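Local coordinates for nucleoside permease NupG (Escherichia coli K-12, PDB 7DLA), which transports purine and pyrimidine nucleosides across the inner membrane in symport with protons, as a member of the major facilitator superfamily, at residues I212-E223 against Y390-M401; F274-M284 against F324-F332. The protein carries 1 engineered substitution. All blocks are in the same frame, centred on the assembly; numbering follows the deposited sequence.

Interaction 1: I212-E223 against Y390-M401; sequences IFFIFSMLLGAE and YSVVLAFAFMAM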
loop_
_atom_site.group_PDB
_atom_site.type_symbol
_atom_site.label_atom_id
_atom_site.label_comp_id
_atom_site.label_asym_id
_atom_site.label_seq_id
_atom_site.Cartn_x
_atom_site.Cartn_y
_atom_site.Cartn_z
ATOM N N ILE A 212 0.978 19.602 -14.226
ATOM C CA ILE A 212 1.265 18.473 -15.105
ATOM C C ILE A 212 1.806 17.306 -14.291
ATOM O O ILE A 212 1.340 16.162 -14.419
ATOM C CB ILE A 212 2.249 18.895 -16.212
ATOM C CG1 ILE A 212 1.516 19.594 -17.357
ATOM C CG2 ILE A 212 3.020 17.691 -16.734
ATOM C CD1 ILE A 212 0.426 18.787 -17.936
ATOM N N PHE A 213 2.772 17.589 -13.407
ATOM C CA PHE A 213 3.420 16.507 -12.668
ATOM C C PHE A 213 2.442 15.779 -11.750
ATOM O O PHE A 213 2.454 14.551 -11.664
ATOM C CB PHE A 213 4.583 17.020 -11.839
ATOM C CG PHE A 213 5.361 15.924 -11.248
ATOM C CD1 PHE A 213 5.950 14.977 -12.064
ATOM C CD2 PHE A 213 5.360 15.722 -9.882
ATOM C CE1 PHE A 213 6.640 13.893 -11.515
ATOM C CE2 PHE A 213 6.036 14.632 -9.310
ATOM C CZ PHE A 213 6.679 13.715 -10.127
ATOM N N PHE A 214 1.598 16.528 -11.039
ATOM C CA PHE A 214 0.669 15.919 -10.093
ATOM C C PHE A 214 -0.366 15.055 -10.796
ATOM O O PHE A 214 -0.672 13.943 -10.336
ATOM C CB PHE A 214 -0.024 16.983 -9.243
ATOM C CG PHE A 214 0.859 17.588 -8.188
ATOM C CD1 PHE A 214 1.816 16.820 -7.554
ATOM C CD2 PHE A 214 0.684 18.899 -7.773
ATOM C CE1 PHE A 214 2.620 17.361 -6.566
ATOM C CE2 PHE A 214 1.479 19.434 -6.781
ATOM C CZ PHE A 214 2.451 18.667 -6.184
ATOM N N ILE A 215 -0.948 15.542 -11.895
ATOM C CA ILE A 215 -1.922 14.679 -12.559
ATOM C C ILE A 215 -1.234 13.450 -13.119
ATOM O O ILE A 215 -1.784 12.345 -13.073
ATOM C CB ILE A 215 -2.720 15.423 -13.639
ATOM C CG1 ILE A 215 -3.308 16.702 -13.058
ATOM C CG2 ILE A 215 -3.857 14.540 -14.138
ATOM C CD1 ILE A 215 -4.533 17.194 -13.793
ATOM N N PHE A 216 -0.016 13.604 -13.638
ATOM C CA PHE A 216 0.743 12.414 -13.989
ATOM C C PHE A 216 0.917 11.496 -12.794
ATOM O O PHE A 216 0.956 10.271 -12.931
ATOM C CB PHE A 216 2.119 12.764 -14.511
ATOM C CG PHE A 216 2.837 11.570 -15.019
ATOM C CD1 PHE A 216 2.331 10.859 -16.094
ATOM C CD2 PHE A 216 3.944 11.084 -14.359
ATOM C CE1 PHE A 216 2.968 9.732 -16.564
ATOM C CE2 PHE A 216 4.580 9.951 -14.808
ATOM C CZ PHE A 216 4.098 9.278 -15.920
ATOM N N SER A 217 1.098 12.075 -11.618
ATOM C CA SER A 217 1.373 11.247 -10.465
ATOM C C SER A 217 0.128 10.472 -10.084
ATOM O O SER A 217 0.204 9.313 -9.658
ATOM C CB SER A 217 1.897 12.117 -9.334
ATOM O OG SER A 217 3.198 12.550 -9.667
ATOM N N MET A 218 -1.036 11.073 -10.299
ATOM C CA MET A 218 -2.273 10.340 -10.093
ATOM C C MET A 218 -2.407 9.203 -11.095
ATOM O O MET A 218 -2.752 8.075 -10.733
ATOM C CB MET A 218 -3.456 11.272 -10.237
ATOM C CG MET A 218 -4.733 10.530 -10.066
ATOM S SD MET A 218 -6.024 11.731 -10.092
ATOM C CE MET A 218 -6.269 11.762 -11.876
ATOM N N LEU A 219 -2.147 9.496 -12.368
ATOM C CA LEU A 219 -2.355 8.506 -13.413
ATOM C C LEU A 219 -1.424 7.333 -13.217
ATOM O O LEU A 219 -1.831 6.178 -13.396
ATOM C CB LEU A 219 -2.137 9.138 -14.777
ATOM C CG LEU A 219 -3.313 9.977 -15.245
ATOM C CD1 LEU A 219 -3.194 10.158 -16.734
ATOM C CD2 LEU A 219 -4.634 9.316 -14.829
ATOM N N LEU A 220 -0.171 7.613 -12.825
ATOM C CA LEU A 220 0.802 6.562 -12.541
ATOM C C LEU A 220 0.451 5.804 -11.261
ATOM O O LEU A 220 0.581 4.576 -11.215
ATOM C CB LEU A 220 2.204 7.167 -12.434
ATOM C CG LEU A 220 3.446 6.320 -12.088
ATOM C CD1 LEU A 220 3.483 5.820 -10.657
ATOM C CD2 LEU A 220 3.564 5.152 -13.022
ATOM N N GLY A 221 0.055 6.523 -10.203
ATOM C CA GLY A 221 -0.281 5.880 -8.949
ATOM C C GLY A 221 -1.483 4.967 -9.070
ATOM O O GLY A 221 -1.628 4.014 -8.304
ATOM N N ALA A 222 -2.362 5.229 -10.034
ATOM C CA ALA A 222 -3.515 4.354 -10.160
ATOM C C ALA A 222 -3.091 2.901 -10.332
ATOM O O ALA A 222 -3.732 2.003 -9.785
ATOM C CB ALA A 222 -4.416 4.806 -11.300
ATOM N N GLU A 223 -2.000 2.632 -11.042
ATOM C CA GLU A 223 -1.630 1.233 -11.227
ATOM C C GLU A 223 -0.705 0.695 -10.136
ATOM O O GLU A 223 -0.150 -0.396 -10.291
ATOM C CB GLU A 223 -0.984 0.988 -12.590
ATOM C CG GLU A 223 0.471 1.402 -12.688
ATOM C CD GLU A 223 0.864 1.672 -14.103
ATOM O OE1 GLU A 223 -0.040 2.038 -14.869
ATOM O OE2 GLU A 223 2.053 1.527 -14.462
ATOM N N TYR A 390 -1.056 0.374 -20.786
ATOM C CA TYR A 390 -1.241 1.673 -20.151
ATOM C C TYR A 390 0.049 2.120 -19.473
ATOM O O TYR A 390 0.369 3.322 -19.474
ATOM C CB TYR A 390 -2.448 1.625 -19.207
ATOM C CG TYR A 390 -2.619 2.738 -18.179
ATOM C CD1 TYR A 390 -3.400 3.855 -18.438
ATOM C CD2 TYR A 390 -2.153 2.576 -16.895
ATOM C CE1 TYR A 390 -3.610 4.827 -17.476
ATOM C CE2 TYR A 390 -2.360 3.533 -15.931
ATOM C CZ TYR A 390 -3.086 4.654 -16.218
ATOM O OH TYR A 390 -3.265 5.586 -15.211
ATOM N N SER A 391 0.839 1.161 -18.966
ATOM C CA SER A 391 2.193 1.491 -18.529
ATOM C C SER A 391 2.987 2.152 -19.653
ATOM O O SER A 391 3.738 3.102 -19.412
ATOM C CB SER A 391 2.916 0.237 -18.025
ATOM O OG SER A 391 2.465 -0.135 -16.739
ATOM N N VAL A 392 2.827 1.656 -20.885
ATOM C CA VAL A 392 3.558 2.195 -22.033
ATOM C C VAL A 392 3.115 3.617 -22.337
ATOM O O VAL A 392 3.937 4.502 -22.607
ATOM C CB VAL A 392 3.368 1.293 -23.263
ATOM C CG1 VAL A 392 3.517 2.113 -24.523
ATOM C CG2 VAL A 392 4.381 0.199 -23.271
ATOM N N VAL A 393 1.810 3.845 -22.356
ATOM C CA VAL A 393 1.327 5.203 -22.579
ATOM C C VAL A 393 1.945 6.137 -21.551
ATOM O O VAL A 393 2.479 7.204 -21.890
ATOM C CB VAL A 393 -0.209 5.252 -22.533
ATOM C CG1 VAL A 393 -0.705 6.696 -22.577
ATOM C CG2 VAL A 393 -0.820 4.395 -23.658
ATOM N N LEU A 394 1.903 5.730 -20.278
ATOM C CA LEU A 394 2.541 6.512 -19.215
ATOM C C LEU A 394 4.029 6.753 -19.489
ATOM O O LEU A 394 4.541 7.851 -19.243
ATOM C CB LEU A 394 2.348 5.826 -17.862
ATOM C CG LEU A 394 0.933 5.867 -17.282
ATOM C CD1 LEU A 394 0.974 5.301 -15.882
ATOM C CD2 LEU A 394 0.295 7.272 -17.300
ATOM N N ALA A 395 4.736 5.740 -19.987
ATOM C CA ALA A 395 6.138 5.913 -20.333
ATOM C C ALA A 395 6.297 6.982 -21.385
ATOM O O ALA A 395 7.171 7.856 -21.280
ATOM C CB ALA A 395 6.727 4.609 -20.846
ATOM N N PHE A 396 5.478 6.899 -22.434
ATOM C CA PHE A 396 5.613 7.834 -23.546
ATOM C C PHE A 396 5.428 9.252 -23.057
ATOM O O PHE A 396 6.285 10.112 -23.271
ATOM C CB PHE A 396 4.598 7.547 -24.650
ATOM C CG PHE A 396 4.969 6.403 -25.510
ATOM C CD1 PHE A 396 6.190 5.766 -25.345
ATOM C CD2 PHE A 396 4.123 5.981 -26.501
ATOM C CE1 PHE A 396 6.550 4.709 -26.144
ATOM C CE2 PHE A 396 4.474 4.948 -27.296
ATOM C CZ PHE A 396 5.691 4.297 -27.117
ATOM N N ALA A 397 4.310 9.499 -22.376
ATOM C CA ALA A 397 4.030 10.845 -21.912
ATOM C C ALA A 397 5.109 11.332 -20.962
ATOM O O ALA A 397 5.417 12.530 -20.924
ATOM C CB ALA A 397 2.667 10.902 -21.257
ATOM N N PHE A 398 5.699 10.436 -20.173
ATOM C CA PHE A 398 6.720 10.942 -19.268
ATOM C C PHE A 398 7.977 11.323 -20.028
ATOM O O PHE A 398 8.586 12.351 -19.727
ATOM C CB PHE A 398 7.021 9.916 -18.183
ATOM C CG PHE A 398 7.937 10.433 -17.105
ATOM C CD1 PHE A 398 7.418 11.098 -16.006
ATOM C CD2 PHE A 398 9.307 10.275 -17.198
ATOM C CE1 PHE A 398 8.249 11.577 -15.013
ATOM C CE2 PHE A 398 10.142 10.765 -16.210
ATOM C CZ PHE A 398 9.610 11.410 -15.119
ATOM N N MET A 399 8.343 10.518 -21.027
ATOM C CA MET A 399 9.452 10.845 -21.917
ATOM C C MET A 399 9.253 12.206 -22.596
ATOM O O MET A 399 10.198 13.003 -22.694
ATOM C CB MET A 399 9.589 9.720 -22.929
ATOM C CG MET A 399 10.805 8.835 -22.738
ATOM S SD MET A 399 10.599 7.319 -23.697
ATOM C CE MET A 399 12.152 6.471 -23.390
ATOM N N ALA A 400 8.030 12.487 -23.061
ATOM C CA ALA A 400 7.701 13.831 -23.523
ATOM C C ALA A 400 8.031 14.856 -22.452
ATOM O O ALA A 400 8.837 15.755 -22.688
ATOM C CB ALA A 400 6.236 13.933 -23.937
ATOM N N MET A 401 7.451 14.721 -21.253
ATOM C CA MET A 401 7.683 15.749 -20.235
ATOM C C MET A 401 9.168 15.935 -19.882
ATOM O O MET A 401 9.577 17.071 -19.613
ATOM C CB MET A 401 6.901 15.487 -18.946
ATOM C CG MET A 401 7.723 15.853 -17.665
ATOM S SD MET A 401 6.842 16.008 -16.104
ATOM C CE MET A 401 8.205 16.352 -15.025
#
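Two transmembrane helices of the major facilitator fold, 208-222 and 380-402, run antiparallel, their segment axes 157° apart and 10.6 Å at closest approach, with L394 set between F216 and L220. In L394, chi1 (-72°) sets CG anti to the carbonyl carbon and points the fork at the partner helix; its branches then part, CD2 lying 3.7 Å from F216 CE1 and CD1 3.6 Å from L220 CA. One turn on, F398 meets the F216 ring obliquely, planes 35° apart and centroids separated by 5.4 Å. Nearer the cytoplasmic end, the methyl CE of M401 reaches F213 CD1 at 4.0 Å. The other end is polar. Y390 OH donates to the carbonyl O of L219, although the modelled separation is too short to be taken literally. S391 OG donates to E223 OE2 at 2.8 Å, approaching from above the carboxylate plane, and E223 OE1 sits at the edge of the Y390 ring. A mainly apolar interface thus has a polar end, with the S391-E223 bond the more secure. Helix 253-299 brings I288 to F216 and W291 to E223, helix 305-335 places F325 on L220, and helix 342-371 packs F349 on F213.

Interaction 2: F274-M284 against F324-F332; sequences FLSRYGIKNVM and FFNISGSVF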
loop_
_atom_site.group_PDB
_atom_site.type_symbol
_atom_site.label_atom_id
_atom_site.label_comp_id
_atom_site.label_asym_id
_atom_site.label_seq_id
_atom_site.Cartn_x
_atom_site.Cartn_y
_atom_site.Cartn_z
ATOM N N PHE A 274 21.042 4.964 -6.321
ATOM C CA PHE A 274 20.532 5.058 -7.678
ATOM C C PHE A 274 20.224 6.502 -8.025
ATOM O O PHE A 274 20.430 6.941 -9.167
ATOM C CB PHE A 274 19.283 4.199 -7.850
ATOM C CG PHE A 274 19.582 2.792 -8.215
ATOM C CD1 PHE A 274 20.619 2.497 -9.074
ATOM C CD2 PHE A 274 18.822 1.758 -7.712
ATOM C CE1 PHE A 274 20.905 1.185 -9.410
ATOM C CE2 PHE A 274 19.093 0.447 -8.048
ATOM C CZ PHE A 274 20.137 0.160 -8.903
ATOM N N LEU A 275 19.737 7.265 -7.046
ATOM C CA LEU A 275 19.553 8.688 -7.284
ATOM C C LEU A 275 20.889 9.368 -7.555
ATOM O O LEU A 275 21.022 10.119 -8.524
ATOM C CB LEU A 275 18.835 9.341 -6.107
ATOM C CG LEU A 275 17.329 9.605 -6.225
ATOM C CD1 LEU A 275 16.642 8.434 -6.796
ATOM C CD2 LEU A 275 16.698 9.962 -4.893
ATOM N N SER A 276 21.903 9.075 -6.740
ATOM C CA SER A 276 23.192 9.738 -6.933
ATOM C C SER A 276 23.775 9.471 -8.313
ATOM O O SER A 276 24.468 10.336 -8.862
ATOM C CB SER A 276 24.188 9.302 -5.860
ATOM O OG SER A 276 23.542 9.195 -4.614
ATOM N N ARG A 277 23.525 8.287 -8.874
ATOM C CA ARG A 277 24.162 7.912 -10.130
ATOM C C ARG A 277 23.346 8.289 -11.364
ATOM O O ARG A 277 23.925 8.490 -12.443
ATOM C CB ARG A 277 24.477 6.409 -10.140
ATOM C CG ARG A 277 24.870 5.840 -11.522
ATOM C CD ARG A 277 26.378 5.777 -11.705
ATOM N NE ARG A 277 26.778 5.423 -13.065
ATOM C CZ ARG A 277 26.677 6.234 -14.122
ATOM N NH1 ARG A 277 27.081 5.823 -15.328
ATOM N NH2 ARG A 277 26.151 7.453 -13.990
ATOM N N TYR A 278 22.023 8.404 -11.268
ATOM C CA TYR A 278 21.273 8.706 -12.476
ATOM C C TYR A 278 20.336 9.909 -12.353
ATOM O O TYR A 278 19.807 10.358 -13.379
ATOM C CB TYR A 278 20.462 7.477 -12.937
ATOM C CG TYR A 278 21.253 6.185 -13.105
ATOM C CD1 TYR A 278 22.085 5.968 -14.193
ATOM C CD2 TYR A 278 21.191 5.201 -12.145
ATOM C CE1 TYR A 278 22.811 4.780 -14.325
ATOM C CE2 TYR A 278 21.887 4.024 -12.271
ATOM C CZ TYR A 278 22.703 3.814 -13.349
ATOM O OH TYR A 278 23.394 2.612 -13.409
ATOM N N GLY A 279 20.114 10.454 -11.161
ATOM C CA GLY A 279 19.252 11.602 -11.014
ATOM C C GLY A 279 17.788 11.256 -10.809
ATOM O O GLY A 279 17.332 10.117 -10.974
ATOM N N ILE A 280 17.033 12.297 -10.465
ATOM C CA ILE A 280 15.625 12.135 -10.110
ATOM C C ILE A 280 14.838 11.576 -11.288
ATOM O O ILE A 280 14.172 10.531 -11.196
ATOM C CB ILE A 280 15.037 13.478 -9.644
ATOM C CG1 ILE A 280 16.087 14.332 -8.907
ATOM C CG2 ILE A 280 13.752 13.255 -8.846
ATOM C CD1 ILE A 280 16.729 13.677 -7.726
ATOM N N LYS A 281 14.904 12.289 -12.412
ATOM C CA LYS A 281 14.084 11.976 -13.571
ATOM C C LYS A 281 14.374 10.569 -14.090
ATOM O O LYS A 281 13.441 9.818 -14.385
ATOM C CB LYS A 281 14.332 13.041 -14.637
ATOM C CG LYS A 281 13.719 14.400 -14.306
ATOM C CD LYS A 281 13.919 15.408 -15.442
ATOM C CE LYS A 281 13.318 16.763 -15.087
ATOM N NZ LYS A 281 12.963 17.519 -16.291
ATOM N N ASN A 282 15.661 10.187 -14.180
ATOM C CA ASN A 282 16.032 8.825 -14.576
ATOM C C ASN A 282 15.519 7.776 -13.608
ATOM O O ASN A 282 15.083 6.697 -14.038
ATOM C CB ASN A 282 17.545 8.662 -14.732
ATOM C CG ASN A 282 18.088 9.378 -15.947
ATOM O OD1 ASN A 282 17.349 9.642 -16.905
ATOM N ND2 ASN A 282 19.373 9.715 -15.915
ATOM N N VAL A 283 15.567 8.041 -12.303
ATOM C CA VAL A 283 15.082 6.994 -11.410
ATOM C C VAL A 283 13.572 6.811 -11.572
ATOM O O VAL A 283 13.071 5.675 -11.640
ATOM C CB VAL A 283 15.506 7.293 -9.964
ATOM C CG1 VAL A 283 14.524 6.706 -8.986
ATOM C CG2 VAL A 283 16.909 6.727 -9.728
ATOM N N MET A 284 12.837 7.923 -11.700
ATOM C CA MET A 284 11.406 7.847 -11.996
ATOM C C MET A 284 11.133 7.120 -13.317
ATOM O O MET A 284 10.142 6.379 -13.446
ATOM C CB MET A 284 10.806 9.257 -12.015
ATOM C CG MET A 284 10.048 9.660 -10.733
ATOM S SD MET A 284 9.195 11.267 -10.861
ATOM C CE MET A 284 10.556 12.279 -11.458
ATOM N N PHE A 324 10.734 3.087 -6.427
ATOM C CA PHE A 324 11.480 4.146 -7.078
ATOM C C PHE A 324 10.595 5.351 -7.348
ATOM O O PHE A 324 10.968 6.487 -7.037
ATOM C CB PHE A 324 12.123 3.641 -8.370
ATOM C CG PHE A 324 13.336 2.806 -8.142
ATOM C CD1 PHE A 324 13.477 2.070 -6.976
ATOM C CD2 PHE A 324 14.390 2.830 -9.042
ATOM C CE1 PHE A 324 14.624 1.328 -6.722
ATOM C CE2 PHE A 324 15.542 2.086 -8.802
ATOM C CZ PHE A 324 15.650 1.329 -7.638
ATOM N N PHE A 325 9.410 5.137 -7.918
ATOM C CA PHE A 325 8.624 6.305 -8.290
ATOM C C PHE A 325 8.275 7.131 -7.064
ATOM O O PHE A 325 8.324 8.358 -7.103
ATOM C CB PHE A 325 7.337 5.934 -9.029
ATOM C CG PHE A 325 6.603 7.151 -9.585
ATOM C CD1 PHE A 325 7.061 7.795 -10.739
ATOM C CD2 PHE A 325 5.529 7.711 -8.906
ATOM C CE1 PHE A 325 6.416 8.928 -11.232
ATOM C CE2 PHE A 325 4.881 8.846 -9.403
ATOM C CZ PHE A 325 5.325 9.450 -10.564
ATOM N N ASN A 326 7.925 6.484 -5.959
ATOM C CA ASN A 326 7.450 7.282 -4.839
ATOM C C ASN A 326 8.585 8.055 -4.199
ATOM O O ASN A 326 8.440 9.258 -3.922
ATOM C CB ASN A 326 6.715 6.411 -3.830
ATOM C CG ASN A 326 5.218 6.476 -4.033
ATOM O OD1 ASN A 326 4.734 6.186 -5.128
ATOM N ND2 ASN A 326 4.478 6.926 -3.013
ATOM N N ILE A 327 9.744 7.412 -4.019
ATOM C CA ILE A 327 10.858 8.126 -3.398
ATOM C C ILE A 327 11.320 9.274 -4.305
ATOM O O ILE A 327 11.322 10.444 -3.889
ATOM C CB ILE A 327 12.012 7.163 -3.043
ATOM C CG1 ILE A 327 11.533 5.975 -2.196
ATOM C CG2 ILE A 327 13.069 7.885 -2.210
ATOM C CD1 ILE A 327 11.032 6.346 -0.825
ATOM N N SER A 328 11.666 8.969 -5.574
ATOM C CA SER A 328 12.148 10.021 -6.479
ATOM C C SER A 328 11.082 11.070 -6.742
ATOM O O SER A 328 11.412 12.238 -6.926
ATOM C CB SER A 328 12.619 9.473 -7.834
ATOM O OG SER A 328 11.820 8.405 -8.326
ATOM N N GLY A 329 9.810 10.681 -6.792
ATOM C CA GLY A 329 8.755 11.660 -6.912
ATOM C C GLY A 329 8.782 12.688 -5.803
ATOM O O GLY A 329 8.765 13.885 -6.074
ATOM N N SER A 330 8.813 12.244 -4.538
ATOM C CA SER A 330 8.755 13.236 -3.465
ATOM C C SER A 330 10.038 14.074 -3.422
ATOM O O SER A 330 9.988 15.280 -3.121
ATOM C CB SER A 330 8.461 12.570 -2.116
ATOM O OG SER A 330 9.549 11.780 -1.681
ATOM N N VAL A 331 11.188 13.479 -3.779
ATOM C CA VAL A 331 12.421 14.272 -3.878
ATOM C C VAL A 331 12.297 15.339 -4.968
ATOM O O VAL A 331 12.688 16.499 -4.769
ATOM C CB VAL A 331 13.647 13.369 -4.124
ATOM C CG1 VAL A 331 14.913 14.216 -4.272
ATOM C CG2 VAL A 331 13.837 12.398 -2.991
ATOM N N PHE A 332 11.795 14.945 -6.149
ATOM C CA PHE A 332 11.538 15.869 -7.250
ATOM C C PHE A 332 10.643 17.019 -6.805
ATOM O O PHE A 332 10.985 18.189 -6.991
ATOM C CB PHE A 332 10.896 15.101 -8.413
ATOM C CG PHE A 332 10.557 15.953 -9.609
ATOM C CD1 PHE A 332 11.546 16.324 -10.520
ATOM C CD2 PHE A 332 9.258 16.392 -9.826
ATOM C CE1 PHE A 332 11.249 17.121 -11.608
ATOM C CE2 PHE A 332 8.951 17.188 -10.917
ATOM C CZ PHE A 332 9.954 17.551 -11.808
#
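S328 OG is turned between its own backbone N and carbonyl carbon (chi1 38°), and the M284 chain, extended at CG, bends at chi3 (-51°), fitting each side chain into the other's helix. M284 is a knob among F325, S328, G329 and F332, and S328 is one among L275, I280, V283 and M284. M284 SD makes an oblique Met-aromatic contact, 4.4 Å from the F325 ring centroid, and stands 4.0 Å from G329 CA. Its methyl CE meets F332 CG at 4.1 Å. I280 CG2 comes to the edge of the F332 ring, and I280 CD1 touches V331 CG1 at 3.9 Å. K281 brings its methylene CE to F332. F324 lies against V283 CG1 and meets the F274 ring obliquely, centroids 5.4 Å apart. An alanine in place of F324 is likely to strip F274 of its aromatic partner across the contact and open a gap beside V283. This joins helices 253-299 and 305-335 at the cytoplasmic membrane boundary. Segments whose axes cross at 112° are thus held by shape and dispersion, not directional bonds, with S328 OG apparently satisfied by F324 O of its own helix, at a modelled length too short to trust.

Interaction 2 is nested within interaction 1 along the chain: 212-223 comes first, then 274-284 and 324-332, and 390-401 closes the loop. Four different helices, 208-222, 253-299, 305-335 and 380-402, are involved, all in the C-terminal part of the chain. The two centres lie about 15 Å apart, on the same side of the chain's centre, and the contacts meet directly. L220 CD1 is 3.3 Å from F325 CD2, F213 CZ packs on M284 SD, and F332 touches both F213 and M401. Helices 208-222 and 380-402 are thereby tied to 253-299 and 305-335 near the cytoplasmic side, consistent with these helices moving largely together in alternating access.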